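Local coordinates for ferric iron-binding protein HitA (Pseudomonas aeruginosa PAO1, PDB 6IWF) that binds ferric iron and probably serves as the solute-binding protein of an iron uptake system, which may also take in gallium, at residues T27-K32 and P238-Q243; I17-A22 and V245-S250; K111-K116 and V188-I193; T178-V183 and L208-H213. One frame throughout, in Å; residues are numbered along the deposited sequence.

Contact 1: residues T27-K32 and P238-Q243; sequences TGIQVK and PREAQQ
Thr27 and Gln243 point at each other across the contact. The methyl CG2 of Thr27 lies 3.4 Å from NE2 of Gln243, and no hydrogen bond joins the two side chains. Gln243 spans the gap because its chain is stretched: CG stands opposite the backbone N (chi1 -173°), and the next torsion is extended as well. Thr27 keeps its hydroxyl turned to its own backbone. OG1 of Thr27 accepts from Ile29 N at 3.1 Å, which makes an ST turn, and it also bonds to Phe23 O in the preceding helical turn.

The contact lies at the edge of a periplasmic-binding-protein fold, and its four touching residues are all partly exposed. Helix 13-27 ends here, Gly28 turns the chain with positive phi, and strand 30-35 begins. This strand runs parallel to strand 4-9. The first turns of helix 238-248 pack beside that join.

Ile29 and Glu240 lie roughly perpendicular. CD1 of Ile29 rests on the aliphatic part of the glutamate, 4.0 Å from CG and 4.2 Å from CB of Glu240. The bend at chi2 (92°) carries the carboxylate away from Ile29, while CB and CG do the touching. CD1 of Ile29 also comes within 4.4 Å of OE1 of Gln243. Phe23 backs Ile29 from helix 13-27, while Leu5 of strand 4-9 touches both Ile29 and Glu240.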
loop_
_atom_site.group_PDB
_atom_site.type_symbol
_atom_site.label_atom_id
_atom_site.label_comp_id
_atom_site.label_asym_id
_atom_site.label_seq_id
_atom_site.Cartn_x
_atom_site.Cartn_y
_atom_site.Cartn_z
ATOM N N THR A 27 15.884 -13.331 17.826
ATOM C CA THR A 27 16.360 -12.536 18.949
ATOM C C THR A 27 15.866 -13.024 20.303
ATOM O O THR A 27 16.403 -12.591 21.328
ATOM C CB THR A 27 15.935 -11.067 18.779
ATOM O OG1 THR A 27 14.516 -10.982 18.920
ATOM C CG2 THR A 27 16.339 -10.536 17.407
ATOM N N GLY A 28 14.858 -13.897 20.341
ATOM C CA GLY A 28 14.211 -14.265 21.577
ATOM C C GLY A 28 13.265 -13.222 22.127
ATOM O O GLY A 28 12.625 -13.474 23.154
ATOM N N ILE A 29 13.156 -12.064 21.476
ATOM C CA ILE A 29 12.252 -11.003 21.913
ATOM C C ILE A 29 10.840 -11.349 21.454
ATOM O O ILE A 29 10.599 -11.568 20.262
ATOM C CB ILE A 29 12.695 -9.638 21.365
ATOM C CG1 ILE A 29 14.086 -9.277 21.881
ATOM C CG2 ILE A 29 11.718 -8.557 21.787
ATOM C CD1 ILE A 29 14.663 -8.014 21.263
ATOM N N GLN A 30 9.907 -11.412 22.402
ATOM C CA GLN A 30 8.525 -11.708 22.059
ATOM C C GLN A 30 7.895 -10.495 21.388
ATOM O O GLN A 30 8.177 -9.353 21.757
ATOM C CB GLN A 30 7.723 -12.084 23.305
ATOM C CG GLN A 30 8.476 -12.942 24.308
ATOM C CD GLN A 30 8.399 -14.416 23.974
ATOM O OE1 GLN A 30 7.856 -14.803 22.938
ATOM N NE2 GLN A 30 8.941 -15.251 24.855
ATOM N N VAL A 31 7.039 -10.746 20.404
ATOM C CA VAL A 31 6.345 -9.686 19.676
ATOM C C VAL A 31 4.849 -9.937 19.794
ATOM O O VAL A 31 4.338 -10.936 19.271
ATOM C CB VAL A 31 6.766 -9.622 18.203
ATOM C CG1 VAL A 31 5.951 -8.562 17.481
ATOM C CG2 VAL A 31 8.256 -9.338 18.075
ATOM N N LYS A 32 4.148 -9.026 20.467
ATOM C CA LYS A 32 2.693 -9.034 20.555
ATOM C C LYS A 32 2.140 -8.140 19.449
ATOM O O LYS A 32 2.702 -7.077 19.182
ATOM C CB LYS A 32 2.258 -8.523 21.930
ATOM C CG LYS A 32 0.770 -8.507 22.181
ATOM C CD LYS A 32 0.457 -7.730 23.459
ATOM C CE LYS A 32 -1.002 -7.904 23.869
ATOM N NZ LYS A 32 -1.920 -7.857 22.691
ATOM N N PRO A 238 13.255 1.417 23.361
ATOM C CA PRO A 238 13.763 2.056 22.135
ATOM C C PRO A 238 14.806 1.230 21.403
ATOM O O PRO A 238 14.734 1.117 20.172
ATOM C CB PRO A 238 14.338 3.392 22.640
ATOM C CG PRO A 238 14.624 3.169 24.091
ATOM C CD PRO A 238 13.557 2.218 24.566
ATOM N N ARG A 239 15.769 0.630 22.115
ATOM C CA ARG A 239 16.792 -0.156 21.429
ATOM C C ARG A 239 16.175 -1.334 20.688
ATOM O O ARG A 239 16.523 -1.601 19.531
ATOM C CB ARG A 239 17.844 -0.654 22.425
ATOM C CG ARG A 239 18.968 -1.454 21.788
ATOM C CD ARG A 239 19.913 -1.996 22.862
ATOM N NE ARG A 239 21.009 -2.775 22.295
ATOM C CZ ARG A 239 21.039 -4.106 22.254
ATOM N NH1 ARG A 239 20.033 -4.815 22.746
ATOM N NH2 ARG A 239 22.083 -4.727 21.717
ATOM N N GLU A 240 15.239 -2.026 21.332
ATOM C CA GLU A 240 14.638 -3.221 20.748
ATOM C C GLU A 240 13.725 -2.867 19.583
ATOM O O GLU A 240 13.673 -3.586 18.573
ATOM C CB GLU A 240 13.869 -3.968 21.830
ATOM C CG GLU A 240 14.736 -4.407 23.019
ATOM C CD GLU A 240 14.802 -3.400 24.179
ATOM O OE1 GLU A 240 14.757 -2.164 23.954
ATOM O OE2 GLU A 240 14.921 -3.861 25.343
ATOM N N ALA A 241 13.000 -1.753 19.706
ATOM C CA ALA A 241 12.143 -1.311 18.610
ATOM C C ALA A 241 12.965 -0.940 17.383
ATOM O O ALA A 241 12.603 -1.294 16.253
ATOM C CB ALA A 241 11.290 -0.128 19.070
ATOM N N GLN A 242 14.072 -0.214 17.580
ATOM C CA GLN A 242 14.955 0.089 16.460
ATOM C C GLN A 242 15.497 -1.189 15.838
ATOM O O GLN A 242 15.618 -1.294 14.613
ATOM C CB GLN A 242 16.108 0.984 16.907
ATOM C CG GLN A 242 15.674 2.358 17.398
ATOM C CD GLN A 242 15.521 3.380 16.278
ATOM O OE1 GLN A 242 15.954 3.165 15.139
ATOM N NE2 GLN A 242 14.912 4.506 16.606
ATOM N N GLN A 243 15.828 -2.171 16.674
ATOM C CA GLN A 243 16.292 -3.456 16.160
ATOM C C GLN A 243 15.230 -4.115 15.291
ATOM O O GLN A 243 15.545 -4.720 14.254
ATOM C CB GLN A 243 16.652 -4.360 17.337
ATOM C CG GLN A 243 17.293 -5.660 16.986
ATOM C CD GLN A 243 17.761 -6.380 18.233
ATOM O OE1 GLN A 243 17.925 -5.761 19.285
ATOM N NE2 GLN A 243 17.962 -7.692 18.127
#

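Contact 2: residues I17-A22 and V245-S250; sequences IAIAKA and VAFMLS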
loop_
_atom_site.group_PDB
_atom_site.type_symbol
_atom_site.label_atom_id
_atom_site.label_comp_id
_atom_site.label_asym_id
_atom_site.label_seq_id
_atom_site.Cartn_x
_atom_site.Cartn_y
_atom_site.Cartn_z
ATOM N N ILE A 17 2.280 -11.391 11.161
ATOM C CA ILE A 17 2.604 -12.611 11.894
ATOM C C ILE A 17 3.957 -13.154 11.452
ATOM O O ILE A 17 4.784 -13.558 12.284
ATOM C CB ILE A 17 1.481 -13.648 11.708
ATOM C CG1 ILE A 17 0.245 -13.224 12.504
ATOM C CG2 ILE A 17 1.950 -15.026 12.147
ATOM C CD1 ILE A 17 -1.050 -13.816 11.978
ATOM N N ALA A 18 4.211 -13.164 10.138
ATOM C CA ALA A 18 5.438 -13.761 9.622
ATOM C C ALA A 18 6.673 -13.008 10.103
ATOM O O ALA A 18 7.653 -13.620 10.551
ATOM C CB ALA A 18 5.396 -13.816 8.091
ATOM N N ILE A 19 6.653 -11.672 10.010
ATOM C CA ILE A 19 7.831 -10.918 10.417
ATOM C C ILE A 19 7.982 -10.954 11.935
ATOM O O ILE A 19 9.104 -11.003 12.447
ATOM C CB ILE A 19 7.777 -9.474 9.855
ATOM C CG1 ILE A 19 9.086 -8.735 10.127
ATOM C CG2 ILE A 19 6.588 -8.689 10.410
ATOM C CD1 ILE A 19 10.294 -9.384 9.489
ATOM N N ALA A 20 6.867 -10.961 12.678
ATOM C CA ALA A 20 6.959 -11.071 14.132
ATOM C C ALA A 20 7.571 -12.404 14.532
ATOM O O ALA A 20 8.383 -12.470 15.463
ATOM C CB ALA A 20 5.578 -10.909 14.779
ATOM N N LYS A 21 7.204 -13.474 13.824
ATOM C CA LYS A 21 7.761 -14.791 14.122
ATOM C C LYS A 21 9.254 -14.829 13.825
ATOM O O LYS A 21 10.047 -15.323 14.636
ATOM C CB LYS A 21 7.027 -15.866 13.317
ATOM C CG LYS A 21 7.437 -17.304 13.665
ATOM C CD LYS A 21 7.530 -17.511 15.176
ATOM C CE LYS A 21 7.214 -18.953 15.571
ATOM N NZ LYS A 21 7.841 -19.336 16.875
ATOM N N ALA A 22 9.657 -14.299 12.666
ATOM C CA ALA A 22 11.069 -14.311 12.297
ATOM C C ALA A 22 11.919 -13.534 13.298
ATOM O O ALA A 22 13.000 -13.990 13.687
ATOM C CB ALA A 22 11.255 -13.753 10.885
ATOM N N VAL A 245 12.720 -2.694 13.491
ATOM C CA VAL A 245 12.540 -2.053 12.187
ATOM C C VAL A 245 13.738 -2.340 11.289
ATOM O O VAL A 245 13.584 -2.618 10.095
ATOM C CB VAL A 245 12.288 -0.540 12.336
ATOM C CG1 VAL A 245 12.273 0.116 10.969
ATOM C CG2 VAL A 245 10.947 -0.307 13.006
ATOM N N ALA A 246 14.944 -2.342 11.863
ATOM C CA ALA A 246 16.120 -2.730 11.093
ATOM C C ALA A 246 15.992 -4.158 10.568
ATOM O O ALA A 246 16.379 -4.445 9.426
ATOM C CB ALA A 246 17.376 -2.567 11.952
ATOM N N PHE A 247 15.437 -5.063 11.374
ATOM C CA PHE A 247 15.297 -6.445 10.933
ATOM C C PHE A 247 14.270 -6.568 9.809
ATOM O O PHE A 247 14.400 -7.443 8.943
ATOM C CB PHE A 247 14.941 -7.337 12.126
ATOM C CG PHE A 247 14.716 -8.769 11.769
ATOM C CD1 PHE A 247 15.791 -9.624 11.581
ATOM C CD2 PHE A 247 13.431 -9.263 11.619
ATOM C CE1 PHE A 247 15.584 -10.944 11.241
ATOM C CE2 PHE A 247 13.218 -10.585 11.284
ATOM C CZ PHE A 247 14.306 -11.429 11.102
ATOM N N MET A 248 13.277 -5.677 9.771
ATOM C CA MET A 248 12.315 -5.715 8.674
ATOM C C MET A 248 12.988 -5.477 7.333
ATOM O O MET A 248 12.469 -5.911 6.299
ATOM C CB MET A 248 11.214 -4.676 8.901
ATOM C CG MET A 248 10.444 -4.873 10.194
ATOM S SD MET A 248 9.187 -3.578 10.340
ATOM C CE MET A 248 7.974 -4.214 9.174
ATOM N N LEU A 249 14.120 -4.773 7.328
ATOM C CA LEU A 249 14.864 -4.446 6.120
ATOM C C LEU A 249 16.133 -5.277 5.979
ATOM O O LEU A 249 16.940 -5.008 5.083
ATOM C CB LEU A 249 15.215 -2.964 6.099
ATOM C CG LEU A 249 13.988 -2.123 5.773
ATOM C CD1 LEU A 249 14.201 -0.712 6.275
ATOM C CD2 LEU A 249 13.725 -2.150 4.268
ATOM N N SER A 250 16.337 -6.255 6.853
ATOM C CA SER A 250 17.384 -7.238 6.601
ATOM C C SER A 250 16.964 -8.177 5.471
ATOM O O SER A 250 15.788 -8.275 5.111
ATOM C CB SER A 250 17.688 -8.046 7.865
ATOM O OG SER A 250 16.611 -8.899 8.212
#
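Ile19 and Met248 mark the closest approach of the two backbones, with their CA atoms 7.1 Å apart. Residues 17-22 are all helical and belong to the middle of helix 13-27. Residues 245-250 hold the last turn of helix 238-248 and the link to the next helix. Ser250 is the N-cap of helix 251-258. Its OG bonds to Gly253 N and also donates to Phe247 O at 2.7 Å, in the carbonyl plane. Phe247 O thus accepts two bonds from Ser250, from OG and from N.

The side-chain contact is wholly apolar. Ile19 and Phe247 lie alongside, pointing opposite ways. CD1 of Ile19 comes obliquely to the ring, 3.6 Å from CE2 of Phe247. The methyl CB of Ala22 meets the same ring at its edge, in plane, 3.7 Å from CE2 of Phe247. The ring reaches both because CG of Phe247 points opposite the backbone N (chi1 178°). Met248 runs across Ile19, with CG of Met248 4.1 Å from CG1 of Ile19.

This is helix-to-helix packing within the periplasmic-binding-protein fold. The side chain of Ile19 is about 10 Å from that of the iron ligand His12. Ile19 and Met248 are buried. Ile257 of helix 251-258 also touches Ile19, and Ile99 of strand 97-108 touches Met248. On another side of helix 13-27, Ala20 packs on Val31 and Ile33 of strand 30-35.

Contact 3: residues K111-K116 and V188-I193; sequences KKIDEK and VDMALI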
loop_
_atom_site.group_PDB
_atom_site.type_symbol
_atom_site.label_atom_id
_atom_site.label_comp_id
_atom_site.label_asym_id
_atom_site.label_seq_id
_atom_site.Cartn_x
_atom_site.Cartn_y
_atom_site.Cartn_z
ATOM N N LYS A 111 -11.629 -13.256 -21.342
ATOM C CA LYS A 111 -12.797 -13.795 -22.024
ATOM C C LYS A 111 -13.845 -12.725 -22.278
ATOM O O LYS A 111 -14.675 -12.880 -23.182
ATOM C CB LYS A 111 -13.408 -14.932 -21.210
ATOM C CG LYS A 111 -12.406 -15.998 -20.823
ATOM C CD LYS A 111 -12.527 -17.211 -21.716
ATOM C CE LYS A 111 -13.167 -18.375 -20.975
ATOM N NZ LYS A 111 -13.359 -19.549 -21.877
ATOM N N LYS A 112 -13.812 -11.631 -21.513
ATOM C CA LYS A 112 -14.825 -10.594 -21.619
ATOM C C LYS A 112 -14.324 -9.312 -22.260
ATOM O O LYS A 112 -15.146 -8.524 -22.730
ATOM C CB LYS A 112 -15.389 -10.269 -20.233
ATOM C CG LYS A 112 -15.940 -11.489 -19.520
ATOM C CD LYS A 112 -17.386 -11.276 -19.133
ATOM C CE LYS A 112 -17.948 -12.489 -18.433
ATOM N NZ LYS A 112 -18.712 -13.377 -19.361
ATOM N N ILE A 113 -13.013 -9.094 -22.305
ATOM C CA ILE A 113 -12.451 -7.937 -22.991
ATOM C C ILE A 113 -11.051 -8.291 -23.462
ATOM O O ILE A 113 -10.247 -8.829 -22.695
ATOM C CB ILE A 113 -12.442 -6.674 -22.101
ATOM C CG1 ILE A 113 -11.958 -5.474 -22.916
ATOM C CG2 ILE A 113 -11.561 -6.856 -20.828
ATOM C CD1 ILE A 113 -12.420 -4.131 -22.347
ATOM N N ASP A 114 -10.766 -8.009 -24.732
ATOM C CA ASP A 114 -9.424 -8.224 -25.253
ATOM C C ASP A 114 -8.470 -7.164 -24.715
ATOM O O ASP A 114 -8.846 -6.012 -24.496
ATOM C CB ASP A 114 -9.410 -8.188 -26.785
ATOM C CG ASP A 114 -10.238 -9.302 -27.414
ATOM O OD1 ASP A 114 -10.169 -10.456 -26.933
ATOM O OD2 ASP A 114 -10.953 -9.025 -28.407
ATOM N N GLU A 115 -7.219 -7.569 -24.515
ATOM C CA GLU A 115 -6.197 -6.648 -24.023
ATOM C C GLU A 115 -6.126 -5.372 -24.860
ATOM O O GLU A 115 -6.002 -4.265 -24.316
ATOM C CB GLU A 115 -4.841 -7.361 -23.994
ATOM C CG GLU A 115 -3.687 -6.506 -23.514
ATOM C CD GLU A 115 -2.330 -7.136 -23.808
ATOM O OE1 GLU A 115 -2.290 -8.162 -24.523
ATOM O OE2 GLU A 115 -1.304 -6.606 -23.327
ATOM N N LYS A 116 -6.235 -5.496 -26.187
ATOM C CA LYS A 116 -6.115 -4.322 -27.049
ATOM C C LYS A 116 -7.274 -3.347 -26.879
ATOM O O LYS A 116 -7.145 -2.184 -27.278
ATOM C CB LYS A 116 -5.998 -4.749 -28.517
ATOM C CG LYS A 116 -7.272 -5.293 -29.137
ATOM C CD LYS A 116 -7.098 -5.480 -30.649
ATOM C CE LYS A 116 -8.260 -6.238 -31.271
ATOM N NZ LYS A 116 -9.560 -5.528 -31.109
ATOM N N VAL A 188 -17.592 -8.967 -13.384
ATOM C CA VAL A 188 -17.281 -7.629 -13.870
ATOM C C VAL A 188 -16.049 -7.770 -14.746
ATOM O O VAL A 188 -15.197 -8.630 -14.502
ATOM C CB VAL A 188 -17.072 -6.616 -12.714
ATOM C CG1 VAL A 188 -15.768 -6.902 -11.926
ATOM C CG2 VAL A 188 -17.097 -5.186 -13.248
ATOM N N ASP A 189 -15.972 -6.949 -15.807
ATOM C CA ASP A 189 -14.944 -7.179 -16.819
ATOM C C ASP A 189 -13.548 -6.831 -16.314
ATOM O O ASP A 189 -12.573 -7.463 -16.729
ATOM C CB ASP A 189 -15.235 -6.372 -18.088
ATOM C CG ASP A 189 -16.488 -6.840 -18.822
ATOM O OD1 ASP A 189 -17.065 -7.890 -18.449
ATOM O OD2 ASP A 189 -16.901 -6.149 -19.783
ATOM N N MET A 190 -13.423 -5.828 -15.444
ATOM C CA MET A 190 -12.110 -5.392 -14.981
ATOM C C MET A 190 -12.243 -4.772 -13.593
ATOM O O MET A 190 -13.342 -4.487 -13.127
ATOM C CB MET A 190 -11.479 -4.400 -15.976
ATOM C CG MET A 190 -12.253 -3.131 -16.179
ATOM S SD MET A 190 -11.716 -2.232 -17.670
ATOM C CE MET A 190 -11.594 -3.531 -18.776
ATOM N N ALA A 191 -11.106 -4.547 -12.931
ATOM C CA ALA A 191 -11.131 -3.875 -11.637
ATOM C C ALA A 191 -9.810 -3.165 -11.392
ATOM O O ALA A 191 -8.750 -3.656 -11.793
ATOM C CB ALA A 191 -11.409 -4.858 -10.486
ATOM N N LEU A 192 -9.899 -2.015 -10.724
ATOM C CA LEU A 192 -8.746 -1.223 -10.311
ATOM C C LEU A 192 -8.296 -1.714 -8.943
ATOM O O LEU A 192 -9.055 -1.614 -7.976
ATOM C CB LEU A 192 -9.137 0.251 -10.243
ATOM C CG LEU A 192 -9.585 0.897 -11.555
ATOM C CD1 LEU A 192 -10.106 2.287 -11.288
ATOM C CD2 LEU A 192 -8.390 0.940 -12.524
ATOM N N ILE A 193 -7.076 -2.258 -8.855
ATOM C CA ILE A 193 -6.578 -2.887 -7.632
ATOM C C ILE A 193 -5.060 -2.777 -7.592
ATOM O O ILE A 193 -4.414 -2.446 -8.580
ATOM C CB ILE A 193 -6.960 -4.385 -7.523
ATOM C CG1 ILE A 193 -6.436 -5.147 -8.746
ATOM C CG2 ILE A 193 -8.452 -4.583 -7.328
ATOM C CD1 ILE A 193 -6.241 -6.629 -8.489
#
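Ile113 and Met190 form the buried, apolar half of this contact. The Met190 methyl CE sits against two branches of the isoleucine, 3.7 Å from CD1 and 3.9 Å from CG2 of Ile113. The two side chains meet obliquely. Met190 gets there by a bend at chi3 (44°), which turns CE toward Ile113. On the other segment, CG1 of Ile113 lies opposite the backbone N (chi1 -175°), and this carries CD1 to the methionine. Leu118 touches both residues, and Tyr108 also packs on Ile113.

Strand 190-194 lies between strands 97-108 and 134-136 in the mixed sheet of this solute-binding protein. It is antiparallel to the first and parallel to the second. Residues 111-116 belong to the loop that leaves strand 97-108, and they pass by the start of strand 190-194. The backbones come closest at Lys112 and Asp189, with CA atoms 5.9 Å apart.

That end is the solvent-facing one, with no hydrogen bond or salt bridge across it. Lys112 is exposed and Asp189 partly so. The aspartate comes in across the lysine chain. OD1 of Asp189 lies by the aliphatic part of the lysine, 3.4 Å from CB and 3.5 Å from CD of Lys112. Beyond CD the lysine leads away, and NZ of Lys112 ends 5.8 Å from OD1 of Asp189. The other carboxylate oxygen, OD2, pairs with Arg133 in a salt bridge.

Contact 4: residues T178-V183 and L208-H213; sequences TAMKAV and LNSRLH
Met180 and Val183 both press on Ser210 from one side of helix 176-184. The Met180 chain starts with CG opposite its backbone N (chi1 178°). It then bends at chi2 and again at chi3 (-106°), a torsion away from the usual staggered values. These bends bring CE of Met180 to 3.2 Å from OG and 3.8 Å from CB of Ser210. Val183 is one helical turn further on. CG1 of Val183 reaches CB of Ser210 at 4.0 Å.

The hydroxyl of Ser210 sits between its own backbone N and carbonyl carbon (chi1 68°). It makes no hydrogen bond with residues 178-183 but bonds to OE1 of Glu184, the last residue of the same helix. The other oxygen of Glu184 accepts from Asn209 N, so one carboxylate holds two neighbouring residues of the turn. All three touching residues are buried, and Met180 lies about 4 Å, side chain to side chain, from the iron ligand Tyr197.

Helix 176-184 packs here against the turn leading into strand 211-213, which pairs with strand 97-108. Leu201 of helix 196-205 touches Met180, and NE1 of Trp198 hydrogen-bonds to Ser210 O. Ile193 and Ala191 of strand 190-194 lie against Met180 and Val183.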
loop_
_atom_site.group_PDB
_atom_site.type_symbol
_atom_site.label_atom_id
_atom_site.label_comp_id
_atom_site.label_asym_id
_atom_site.label_seq_id
_atom_site.Cartn_x
_atom_site.Cartn_y
_atom_site.Cartn_z
ATOM N N THR A 178 -12.908 -9.192 -2.911
ATOM C CA THR A 178 -14.189 -9.365 -3.590
ATOM C C THR A 178 -14.150 -8.854 -5.031
ATOM O O THR A 178 -14.660 -9.516 -5.943
ATOM C CB THR A 178 -15.283 -8.651 -2.801
ATOM O OG1 THR A 178 -15.272 -9.129 -1.445
ATOM C CG2 THR A 178 -16.637 -8.919 -3.422
ATOM N N ALA A 179 -13.571 -7.671 -5.250
ATOM C CA ALA A 179 -13.457 -7.137 -6.609
ATOM C C ALA A 179 -12.585 -8.031 -7.492
ATOM O O ALA A 179 -12.896 -8.247 -8.677
ATOM C CB ALA A 179 -12.889 -5.715 -6.563
ATOM N N MET A 180 -11.488 -8.549 -6.942
ATOM C CA MET A 180 -10.595 -9.409 -7.715
ATOM C C MET A 180 -11.266 -10.729 -8.049
ATOM O O MET A 180 -11.177 -11.215 -9.183
ATOM C CB MET A 180 -9.288 -9.644 -6.949
ATOM C CG MET A 180 -8.283 -10.565 -7.634
ATOM S SD MET A 180 -7.476 -9.809 -9.072
ATOM C CE MET A 180 -8.295 -10.667 -10.420
ATOM N N LYS A 181 -11.964 -11.325 -7.082
ATOM C CA LYS A 181 -12.686 -12.543 -7.403
ATOM C C LYS A 181 -13.825 -12.275 -8.382
ATOM O O LYS A 181 -14.152 -13.149 -9.190
ATOM C CB LYS A 181 -13.195 -13.204 -6.117
ATOM C CG LYS A 181 -12.078 -13.850 -5.291
ATOM C CD LYS A 181 -12.599 -14.378 -3.957
ATOM C CE LYS A 181 -11.515 -15.126 -3.159
ATOM N NZ LYS A 181 -12.059 -15.726 -1.885
ATOM N N ALA A 182 -14.428 -11.078 -8.345
ATOM C CA ALA A 182 -15.499 -10.771 -9.290
ATOM C C ALA A 182 -14.975 -10.715 -10.723
ATOM O O ALA A 182 -15.661 -11.147 -11.656
ATOM C CB ALA A 182 -16.186 -9.455 -8.923
ATOM N N VAL A 183 -13.762 -10.191 -10.924
ATOM C CA VAL A 183 -13.152 -10.265 -12.252
ATOM C C VAL A 183 -12.873 -11.712 -12.620
ATOM O O VAL A 183 -13.168 -12.158 -13.736
ATOM C CB VAL A 183 -11.866 -9.426 -12.316
ATOM C CG1 VAL A 183 -11.199 -9.590 -13.695
ATOM C CG2 VAL A 183 -12.164 -7.971 -12.037
ATOM N N LEU A 208 -5.194 -18.898 -12.953
ATOM C CA LEU A 208 -6.273 -17.920 -13.024
ATOM C C LEU A 208 -6.715 -17.672 -14.462
ATOM O O LEU A 208 -5.927 -17.782 -15.407
ATOM C CB LEU A 208 -5.858 -16.585 -12.393
ATOM C CG LEU A 208 -5.671 -16.576 -10.872
ATOM C CD1 LEU A 208 -5.447 -15.152 -10.371
ATOM C CD2 LEU A 208 -6.854 -17.232 -10.156
ATOM N N ASN A 209 -7.992 -17.313 -14.603
ATOM C CA ASN A 209 -8.519 -16.799 -15.861
ATOM C C ASN A 209 -8.140 -15.337 -16.063
ATOM O O ASN A 209 -7.799 -14.923 -17.178
ATOM C CB ASN A 209 -10.044 -16.935 -15.877
ATOM C CG ASN A 209 -10.500 -18.358 -16.091
ATOM O OD1 ASN A 209 -9.856 -19.120 -16.817
ATOM N ND2 ASN A 209 -11.609 -18.730 -15.457
ATOM N N SER A 210 -8.190 -14.555 -14.993
ATOM C CA SER A 210 -7.948 -13.127 -15.090
ATOM C C SER A 210 -6.465 -12.845 -15.318
ATOM O O SER A 210 -5.585 -13.663 -15.022
ATOM C CB SER A 210 -8.438 -12.425 -13.823
ATOM O OG SER A 210 -7.635 -12.784 -12.713
ATOM N N ARG A 211 -6.190 -11.662 -15.861
ATOM C CA ARG A 211 -4.829 -11.229 -16.126
ATOM C C ARG A 211 -4.664 -9.802 -15.619
ATOM O O ARG A 211 -5.638 -9.110 -15.311
ATOM C CB ARG A 211 -4.485 -11.339 -17.619
ATOM C CG ARG A 211 -4.633 -12.781 -18.171
ATOM C CD ARG A 211 -4.021 -12.982 -19.562
ATOM N NE ARG A 211 -4.441 -11.965 -20.525
ATOM C CZ ARG A 211 -4.594 -12.174 -21.835
ATOM N NH1 ARG A 211 -4.975 -11.168 -22.624
ATOM N NH2 ARG A 211 -4.369 -13.383 -22.358
ATOM N N LEU A 212 -3.414 -9.367 -15.531
ATOM C CA LEU A 212 -3.092 -8.021 -15.087
ATOM C C LEU A 212 -2.646 -7.191 -16.272
ATOM O O LEU A 212 -1.785 -7.612 -17.054
ATOM C CB LEU A 212 -2.002 -8.027 -14.012
ATOM C CG LEU A 212 -2.427 -8.658 -12.690
ATOM C CD1 LEU A 212 -1.393 -8.338 -11.610
ATOM C CD2 LEU A 212 -3.811 -8.195 -12.269
ATOM N N HIS A 213 -3.226 -6.008 -16.388
ATOM C CA HIS A 213 -2.785 -4.999 -17.329
ATOM C C HIS A 213 -2.063 -3.900 -16.567
ATOM O O HIS A 213 -2.560 -3.415 -15.548
ATOM C CB HIS A 213 -3.973 -4.417 -18.086
ATOM C CG HIS A 213 -3.591 -3.323 -19.027
ATOM N ND1 HIS A 213 -2.865 -3.557 -20.175
ATOM C CD2 HIS A 213 -3.796 -1.987 -18.971
ATOM C CE1 HIS A 213 -2.658 -2.411 -20.801
ATOM N NE2 HIS A 213 -3.216 -1.443 -20.093
#

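The first segment of these contacts to be met lies on helix 13-27. It closes the longest loop, to the end of helix 238-248, through contact 2. Contact 1 starts at the end of helix 13-27, runs into strand 30-35 and returns to the start of helix 238-248, so it nests inside contact 2 and touches it. Contacts 3 and 4 both nest inside contact 1 and cross each other, their segments alternating along the chain. Contact 3 joins the loop after strand 97-108 to the start of strand 190-194. Contact 4 joins helix 176-184 to the turn before strand 211-213. Centres of contacts 1 and 3 lie about 45 Å apart, yet both reach the same mixed sheet.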